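DNA repair and recombination protein RadB (Thermococcus kodakarensis, PDB 2CVH) probably takes part in DNA repair and homologous recombination, binding DNA and ATP with very weak ATPase activity but without promoting strand exchange. Local coordinates at residues V51-G56 against K89-V94; G55-E60 against F80-P85. One frame throughout, in Å; residues are numbered along the deposited sequence.

Interaction 1 (V51-G56 against K89-V94)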
ATOM      1  N   VAL A  51      -0.856  -5.889  -7.523  1.00 26.26           N
ATOM      2  CA  VAL A  51      -0.461  -5.322  -8.806  1.00 26.35           C
ATOM      3  C   VAL A  51       0.917  -4.728  -8.585  1.00 29.10           C
ATOM      4  O   VAL A  51       1.064  -3.673  -7.958  1.00 29.35           O
ATOM      5  CB  VAL A  51      -1.463  -4.245  -9.276  1.00 22.80           C
ATOM      6  CG1 VAL A  51      -1.037  -3.687 -10.616  1.00 21.48           C
ATOM      7  CG2 VAL A  51      -2.873  -4.851  -9.367  1.00 21.89           C
ATOM      8  N   ASP A  52       1.927  -5.453  -9.047  1.00 30.99           N
ATOM      9  CA  ASP A  52       3.297  -5.043  -8.861  1.00 30.68           C
ATOM     10  C   ASP A  52       3.920  -4.504 -10.107  1.00 32.11           C
ATOM     11  O   ASP A  52       4.531  -5.240 -10.875  1.00 38.45           O
ATOM     12  CB  ASP A  52       4.127  -6.202  -8.330  1.00 32.81           C
ATOM     13  CG  ASP A  52       5.469  -5.752  -7.777  1.00 37.50           C
ATOM     14  OD1 ASP A  52       5.697  -4.533  -7.579  1.00 43.40           O
ATOM     15  OD2 ASP A  52       6.308  -6.623  -7.524  1.00 37.09           O
ATOM     16  N   THR A  53       3.824  -3.199 -10.269  1.00 32.00           N
ATOM     17  CA  THR A  53       4.378  -2.532 -11.427  1.00 39.34           C
ATOM     18  C   THR A  53       5.836  -2.175 -11.184  1.00 39.03           C
ATOM     19  O   THR A  53       6.610  -2.059 -12.119  1.00 36.32           O
ATOM     20  CB  THR A  53       3.577  -1.251 -11.723  1.00 43.45           C
ATOM     21  OG1 THR A  53       2.194  -1.481 -11.418  1.00 46.39           O
ATOM     22  CG2 THR A  53       3.674  -0.885 -13.195  1.00 45.92           C
ATOM     23  N   GLU A  54       6.201  -2.053  -9.912  1.00 45.39           N
ATOM     24  CA  GLU A  54       7.547  -1.662  -9.496  1.00 52.11           C
ATOM     25  C   GLU A  54       8.501  -2.825  -9.150  1.00 52.28           C
ATOM     26  O   GLU A  54       9.665  -2.603  -8.808  1.00 57.09           O
ATOM     27  CB  GLU A  54       7.426  -0.693  -8.298  1.00 56.68           C
ATOM     28  CG  GLU A  54       8.682   0.123  -7.956  1.00 63.64           C
ATOM     29  CD  GLU A  54       9.079   0.019  -6.480  1.00 68.53           C
ATOM     30  OE1 GLU A  54      10.144  -0.574  -6.189  1.00 69.56           O
ATOM     31  OE2 GLU A  54       8.328   0.521  -5.612  1.00 70.80           O
ATOM     32  N   GLY A  55       8.035  -4.061  -9.248  1.00 48.22           N
ATOM     33  CA  GLY A  55       8.911  -5.165  -8.910  1.00 41.70           C
ATOM     34  C   GLY A  55       9.354  -5.071  -7.460  1.00 37.94           C
ATOM     35  O   GLY A  55      10.473  -5.445  -7.124  1.00 39.57           O
ATOM     36  N   GLY A  56       8.481  -4.543  -6.602  1.00 35.42           N
ATOM     37  CA  GLY A  56       8.791  -4.432  -5.186  1.00 30.08           C
ATOM     38  C   GLY A  56       8.405  -5.668  -4.392  1.00 30.46           C
ATOM     39  O   GLY A  56       8.736  -5.780  -3.215  1.00 32.37           O
ATOM     40  N   LYS A  89       1.765   0.171 -18.831  1.00 92.79           N
ATOM     41  CA  LYS A  89       0.759   0.239 -19.900  1.00 91.65           C
ATOM     42  C   LYS A  89      -0.474  -0.622 -19.602  1.00 88.27           C
ATOM     43  O   LYS A  89      -1.600  -0.115 -19.546  1.00 85.91           O
ATOM     44  CB  LYS A  89       1.361  -0.116 -21.264  1.00 92.87           C
ATOM     45  CG  LYS A  89       2.610  -0.974 -21.220  1.00 93.39           C
ATOM     46  CD  LYS A  89       3.651  -0.421 -22.182  1.00 95.81           C
ATOM     47  CE  LYS A  89       3.899   1.070 -21.934  1.00 96.57           C
ATOM     48  NZ  LYS A  89       5.003   1.631 -22.768  1.00 97.37           N
ATOM     49  N   GLU A  90      -0.269  -1.918 -19.376  1.00 84.46           N
ATOM     50  CA  GLU A  90      -1.398  -2.779 -19.051  1.00 79.98           C
ATOM     51  C   GLU A  90      -1.853  -2.543 -17.608  1.00 74.29           C
ATOM     52  O   GLU A  90      -2.723  -3.244 -17.113  1.00 70.62           O
ATOM     53  CB  GLU A  90      -1.096  -4.270 -19.316  1.00 82.80           C
ATOM     54  CG  GLU A  90      -0.073  -4.927 -18.390  1.00 85.39           C
ATOM     55  CD  GLU A  90      -0.130  -6.456 -18.409  1.00 85.24           C
ATOM     56  OE1 GLU A  90      -1.235  -7.028 -18.560  1.00 85.57           O
ATOM     57  OE2 GLU A  90       0.935  -7.089 -18.253  1.00 85.02           O
ATOM     58  N   GLN A  91      -1.266  -1.535 -16.959  1.00 69.21           N
ATOM     59  CA  GLN A  91      -1.586  -1.148 -15.582  1.00 67.41           C
ATOM     60  C   GLN A  91      -3.099  -0.906 -15.466  1.00 66.48           C
ATOM     61  O   GLN A  91      -3.804  -1.642 -14.776  1.00 64.10           O
ATOM     62  CB  GLN A  91      -0.809   0.127 -15.222  1.00 67.14           C
ATOM     63  CG  GLN A  91      -0.126   0.130 -13.853  1.00 67.96           C
ATOM     64  CD  GLN A  91      -1.087   0.338 -12.689  1.00 70.20           C
ATOM     65  OE1 GLN A  91      -1.993  -0.463 -12.458  1.00 73.29           O
ATOM     66  NE2 GLN A  91      -0.870   1.398 -11.932  1.00 69.72           N
ATOM     67  N   ARG A  92      -3.597   0.101 -16.180  1.00 66.20           N
ATOM     68  CA  ARG A  92      -5.025   0.414 -16.178  1.00 68.18           C
ATOM     69  C   ARG A  92      -5.837  -0.816 -16.622  1.00 66.73           C
ATOM     70  O   ARG A  92      -6.949  -1.040 -16.144  1.00 65.33           O
ATOM     71  CB  ARG A  92      -5.295   1.620 -17.095  1.00 71.34           C
ATOM     72  CG  ARG A  92      -6.740   1.781 -17.604  1.00 75.12           C
ATOM     73  CD  ARG A  92      -7.534   2.910 -16.922  1.00 76.79           C
ATOM     74  NE  ARG A  92      -7.889   2.589 -15.545  1.00 77.44           N
ATOM     75  CZ  ARG A  92      -8.731   1.625 -15.195  1.00 77.04           C
ATOM     76  NH1 ARG A  92      -9.330   0.889 -16.119  1.00 77.28           N
ATOM     77  NH2 ARG A  92      -8.905   1.338 -13.916  1.00 78.36           N
ATOM     78  N   ARG A  93      -5.258  -1.628 -17.504  1.00 66.59           N
ATOM     79  CA  ARG A  93      -5.919  -2.840 -18.001  1.00 67.08           C
ATOM     80  C   ARG A  93      -6.026  -3.884 -16.892  1.00 62.29           C
ATOM     81  O   ARG A  93      -7.045  -4.574 -16.755  1.00 58.92           O
ATOM     82  CB  ARG A  93      -5.141  -3.424 -19.180  1.00 72.69           C
ATOM     83  CG  ARG A  93      -4.672  -2.371 -20.159  1.00 81.78           C
ATOM     84  CD  ARG A  93      -3.848  -2.976 -21.286  1.00 89.49           C
ATOM     85  NE  ARG A  93      -3.108  -1.949 -22.020  1.00 92.86           N
ATOM     86  CZ  ARG A  93      -1.895  -2.118 -22.536  1.00 93.12           C
ATOM     87  NH1 ARG A  93      -1.257  -3.278 -22.406  1.00 92.75           N
ATOM     88  NH2 ARG A  93      -1.326  -1.124 -23.197  1.00 93.65           N
ATOM     89  N   VAL A  94      -4.963  -3.963 -16.095  1.00 57.07           N
ATOM     90  CA  VAL A  94      -4.858  -4.888 -14.972  1.00 51.61           C
ATOM     91  C   VAL A  94      -5.854  -4.462 -13.903  1.00 47.22           C
ATOM     92  O   VAL A  94      -6.579  -5.291 -13.354  1.00 45.63           O
ATOM     93  CB  VAL A  94      -3.418  -4.871 -14.377  1.00 51.45           C
ATOM     94  CG1 VAL A  94      -3.394  -5.488 -12.980  1.00 51.03           C
ATOM     95  CG2 VAL A  94      -2.461  -5.604 -15.312  1.00 50.41           C
TER
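Gln-91, in the first turn of helix 90-101, and Thr-53, just past the end of strand 47-52, meet nearly at right angles, and the glutamine is easily traced outward. Its CB makes no close contact with 51-56. CG is the first atom to touch, 3.7 Å from Thr-53 OG1 and 4.0 Å from Thr-53 CG2, so both branches of the threonine rest against one methylene. A bend at chi2 (-76°) then turns the amide: CD stays near Thr-53 OG1, and OE1 reaches Val-51 CG1 at 3.8 Å. This oxygen is buried against a methyl and has no polar partner in the model. Shortening the residue to alanine is likely to open a gap beside Thr-53 and Val-51 and to cost Gln-134 of helix 128-145 this contact. One turn later, Val-94 reaches tip to tip toward Val-51, with Val-94 CG1 3.7 Å from Val-51 CG2. At the strand's last residue, Asp-52 OD1 accepts a hydrogen bond from Gly-56 N at 3.0 Å through its syn lone pair, closing the turn. A helix's first turn packed against the C-terminal end of a parallel strand, near the predicted ATP site, is consistent with the RecA-like P-loop fold.

Interaction 2 (G55-E60 against F80-P85); sequences GGFSPE and FILFTP
Phe-57 and Leu-82 mark the closest approach of the two backbones, their CA atoms 8.9 Å apart: residues 55-58 form a loop entering helix 59-67, while 80-83 is the outermost strand at one end of the sheet. No hydrogen bond joins the segments, and the distance is spanned by side chains. With CG anti to the backbone N (chi1 178°), the Phe-57 ring extends toward the strand, where Leu-82 and Phe-80 receive it. Leu-82 comes in almost perpendicular and sets CD2 over the centre of one face, a CH-pi contact 3.7 Å from CD2 to the centroid of the Phe-57 ring and 11° off its normal. Leu-82 CD1 lies on the same side of the ring, displaced past its rim, 3.8 Å from Phe-57 CE1. Phe-80 meets the ring obliquely, the two planes inclined at 37°; the contact is tight where Phe-57 CE2 and Phe-80 CD2 approach to 3.3 Å. Right after the phenylalanine, Ser-58 serves as N-cap of helix 59-67, its OG bonded to Arg-61 N. The cluster is completed by Tyr-50 of strand 47-52, edge-to-face with Phe-57, by Leu-38 of helix 33-44, which touches both phenylalanines, and by Leu-77 of helix 73-79.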
ATOM      1  N   GLY A  55       8.035  -4.061  -9.248  1.00 48.22           N
ATOM      2  CA  GLY A  55       8.911  -5.165  -8.910  1.00 41.70           C
ATOM      3  C   GLY A  55       9.354  -5.071  -7.460  1.00 37.94           C
ATOM      4  O   GLY A  55      10.473  -5.445  -7.124  1.00 39.57           O
ATOM      5  N   GLY A  56       8.481  -4.543  -6.602  1.00 35.42           N
ATOM      6  CA  GLY A  56       8.791  -4.432  -5.186  1.00 30.08           C
ATOM      7  C   GLY A  56       8.405  -5.668  -4.392  1.00 30.46           C
ATOM      8  O   GLY A  56       8.736  -5.780  -3.215  1.00 32.37           O
ATOM      9  N   PHE A  57       7.711  -6.610  -5.028  1.00 29.99           N
ATOM     10  CA  PHE A  57       7.269  -7.837  -4.358  1.00 26.12           C
ATOM     11  C   PHE A  57       8.333  -8.925  -4.384  1.00 21.66           C
ATOM     12  O   PHE A  57       8.863  -9.265  -5.441  1.00 20.10           O
ATOM     13  CB  PHE A  57       5.977  -8.375  -4.979  1.00 21.83           C
ATOM     14  CG  PHE A  57       5.513  -9.649  -4.358  1.00 22.47           C
ATOM     15  CD1 PHE A  57       5.941 -10.874  -4.850  1.00 23.87           C
ATOM     16  CD2 PHE A  57       4.683  -9.628  -3.253  1.00 20.16           C
ATOM     17  CE1 PHE A  57       5.542 -12.070  -4.235  1.00 26.52           C
ATOM     18  CE2 PHE A  57       4.277 -10.817  -2.631  1.00 24.75           C
ATOM     19  CZ  PHE A  57       4.708 -12.039  -3.121  1.00 24.67           C
ATOM     20  N   SER A  58       8.606  -9.504  -3.225  1.00 22.12           N
ATOM     21  CA  SER A  58       9.629 -10.551  -3.136  1.00 24.84           C
ATOM     22  C   SER A  58       9.086 -11.799  -2.492  1.00 20.69           C
ATOM     23  O   SER A  58       8.737 -11.774  -1.316  1.00 21.19           O
ATOM     24  CB  SER A  58      10.843 -10.082  -2.326  1.00 24.25           C
ATOM     25  OG  SER A  58      11.760 -11.141  -2.171  1.00 24.20           O
ATOM     26  N   PRO A  59       9.005 -12.907  -3.269  1.00 21.54           N
ATOM     27  CA  PRO A  59       8.513 -14.218  -2.834  1.00 16.79           C
ATOM     28  C   PRO A  59       9.305 -14.716  -1.643  1.00 13.42           C
ATOM     29  O   PRO A  59       8.724 -15.150  -0.647  1.00 12.62           O
ATOM     30  CB  PRO A  59       8.752 -15.091  -4.067  1.00 18.71           C
ATOM     31  CG  PRO A  59       8.517 -14.146  -5.197  1.00 20.79           C
ATOM     32  CD  PRO A  59       9.261 -12.909  -4.727  1.00 20.39           C
ATOM     33  N   GLU A  60      10.633 -14.604  -1.745  1.00 17.39           N
ATOM     34  CA  GLU A  60      11.557 -15.028  -0.678  1.00 18.87           C
ATOM     35  C   GLU A  60      11.320 -14.282   0.624  1.00 20.99           C
ATOM     36  O   GLU A  60      11.333 -14.881   1.714  1.00 17.82           O
ATOM     37  CB  GLU A  60      13.006 -14.800  -1.091  1.00 19.51           C
ATOM     38  CG  GLU A  60      13.505 -15.773  -2.113  1.00 27.48           C
ATOM     39  CD  GLU A  60      13.343 -15.293  -3.537  1.00 31.78           C
ATOM     40  OE1 GLU A  60      12.558 -14.356  -3.809  1.00 35.08           O
ATOM     41  OE2 GLU A  60      14.017 -15.881  -4.400  1.00 39.03           O
ATOM     42  N   PHE A  80      -0.951 -14.973  -2.729  1.00 15.44           N
ATOM     43  CA  PHE A  80      -0.619 -13.742  -3.411  1.00 17.11           C
ATOM     44  C   PHE A  80      -0.812 -13.870  -4.893  1.00 19.65           C
ATOM     45  O   PHE A  80      -0.005 -14.489  -5.589  1.00 14.89           O
ATOM     46  CB  PHE A  80       0.818 -13.293  -3.077  1.00 19.45           C
ATOM     47  CG  PHE A  80       0.933 -12.529  -1.760  1.00 19.42           C
ATOM     48  CD1 PHE A  80       0.868 -13.191  -0.534  1.00 19.38           C
ATOM     49  CD2 PHE A  80       1.069 -11.150  -1.751  1.00 16.87           C
ATOM     50  CE1 PHE A  80       0.930 -12.483   0.672  1.00 17.64           C
ATOM     51  CE2 PHE A  80       1.137 -10.446  -0.552  1.00 15.05           C
ATOM     52  CZ  PHE A  80       1.064 -11.114   0.655  1.00 14.01           C
ATOM     53  N   ILE A  81      -1.906 -13.284  -5.370  1.00 21.95           N
ATOM     54  CA  ILE A  81      -2.249 -13.290  -6.783  1.00 19.33           C
ATOM     55  C   ILE A  81      -1.536 -12.089  -7.422  1.00 24.18           C
ATOM     56  O   ILE A  81      -1.989 -10.948  -7.292  1.00 28.36           O
ATOM     57  CB  ILE A  81      -3.762 -13.164  -6.969  1.00 17.22           C
ATOM     58  CG1 ILE A  81      -4.490 -14.173  -6.088  1.00 14.43           C
ATOM     59  CG2 ILE A  81      -4.118 -13.321  -8.435  1.00 16.47           C
ATOM     60  CD1 ILE A  81      -3.938 -15.578  -6.152  1.00 19.86           C
ATOM     61  N   LEU A  82      -0.450 -12.349  -8.147  1.00 20.83           N
ATOM     62  CA  LEU A  82       0.347 -11.289  -8.729  1.00 17.60           C
ATOM     63  C   LEU A  82       0.007 -10.851 -10.110  1.00 20.83           C
ATOM     64  O   LEU A  82      -0.416 -11.643 -10.936  1.00 24.52           O
ATOM     65  CB  LEU A  82       1.818 -11.678  -8.701  1.00 22.49           C
ATOM     66  CG  LEU A  82       2.436 -12.038  -7.337  1.00 25.63           C
ATOM     67  CD1 LEU A  82       3.784 -12.745  -7.539  1.00 25.22           C
ATOM     68  CD2 LEU A  82       2.605 -10.791  -6.495  1.00 21.10           C
ATOM     69  N   PHE A  83       0.290  -9.584 -10.378  1.00 22.01           N
ATOM     70  CA  PHE A  83       0.062  -8.962 -11.681  1.00 24.85           C
ATOM     71  C   PHE A  83       1.282  -8.112 -11.924  1.00 25.66           C
ATOM     72  O   PHE A  83       1.646  -7.293 -11.087  1.00 26.88           O
ATOM     73  CB  PHE A  83      -1.195  -8.077 -11.676  1.00 25.63           C
ATOM     74  CG  PHE A  83      -2.455  -8.821 -11.338  1.00 20.18           C
ATOM     75  CD1 PHE A  83      -2.807  -9.051 -10.017  1.00 19.87           C
ATOM     76  CD2 PHE A  83      -3.279  -9.304 -12.343  1.00 23.02           C
ATOM     77  CE1 PHE A  83      -3.958  -9.751  -9.686  1.00 22.64           C
ATOM     78  CE2 PHE A  83      -4.441 -10.012 -12.026  1.00 24.70           C
ATOM     79  CZ  PHE A  83      -4.782 -10.235 -10.694  1.00 24.21           C
ATOM     80  N   THR A  84       1.902  -8.271 -13.080  1.00 29.04           N
ATOM     81  CA  THR A  84       3.119  -7.535 -13.366  1.00 35.68           C
ATOM     82  C   THR A  84       3.016  -6.627 -14.584  1.00 39.73           C
ATOM     83  O   THR A  84       3.776  -6.778 -15.536  1.00 42.28           O
ATOM     84  CB  THR A  84       4.285  -8.537 -13.545  1.00 36.74           C
ATOM     85  OG1 THR A  84       3.835  -9.626 -14.364  1.00 37.94           O
ATOM     86  CG2 THR A  84       4.739  -9.105 -12.202  1.00 34.43           C
ATOM     87  N   PRO A  85       2.114  -5.629 -14.547  1.00 44.28           N
ATOM     88  CA  PRO A  85       1.939  -4.705 -15.670  1.00 48.85           C
ATOM     89  C   PRO A  85       3.243  -3.991 -15.991  1.00 55.97           C
ATOM     90  O   PRO A  85       3.442  -3.501 -17.108  1.00 57.98           O
ATOM     91  CB  PRO A  85       0.883  -3.738 -15.140  1.00 48.36           C
ATOM     92  CG  PRO A  85       1.178  -3.696 -13.681  1.00 45.12           C
ATOM     93  CD  PRO A  85       1.350  -5.160 -13.378  1.00 44.82           C
TER

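In the fold
From the N terminus, the chain passes through the P-loop and helix 33-44 into strand 47-52, whose end opens interaction 1; the loop after it, leading into helix 59-67, opens interaction 2. Helix 73-79 follows, and the return in strand 80-83 closes this shorter loop. A short loop later, the start of helix 90-101 closes interaction 1 around it; the two share Gly-55 and Gly-56. They lie on opposite faces of the sheet. Asp-52 connects them, its N probably bonded to Phe-83 O and its OD2 to Phe-57 N, while Pro-85 packs on Thr-53 and Glu-90. Helix 90-101 then leads to strand 106-112, on the other flank of 47-52, completing a beta-alpha-beta crossover.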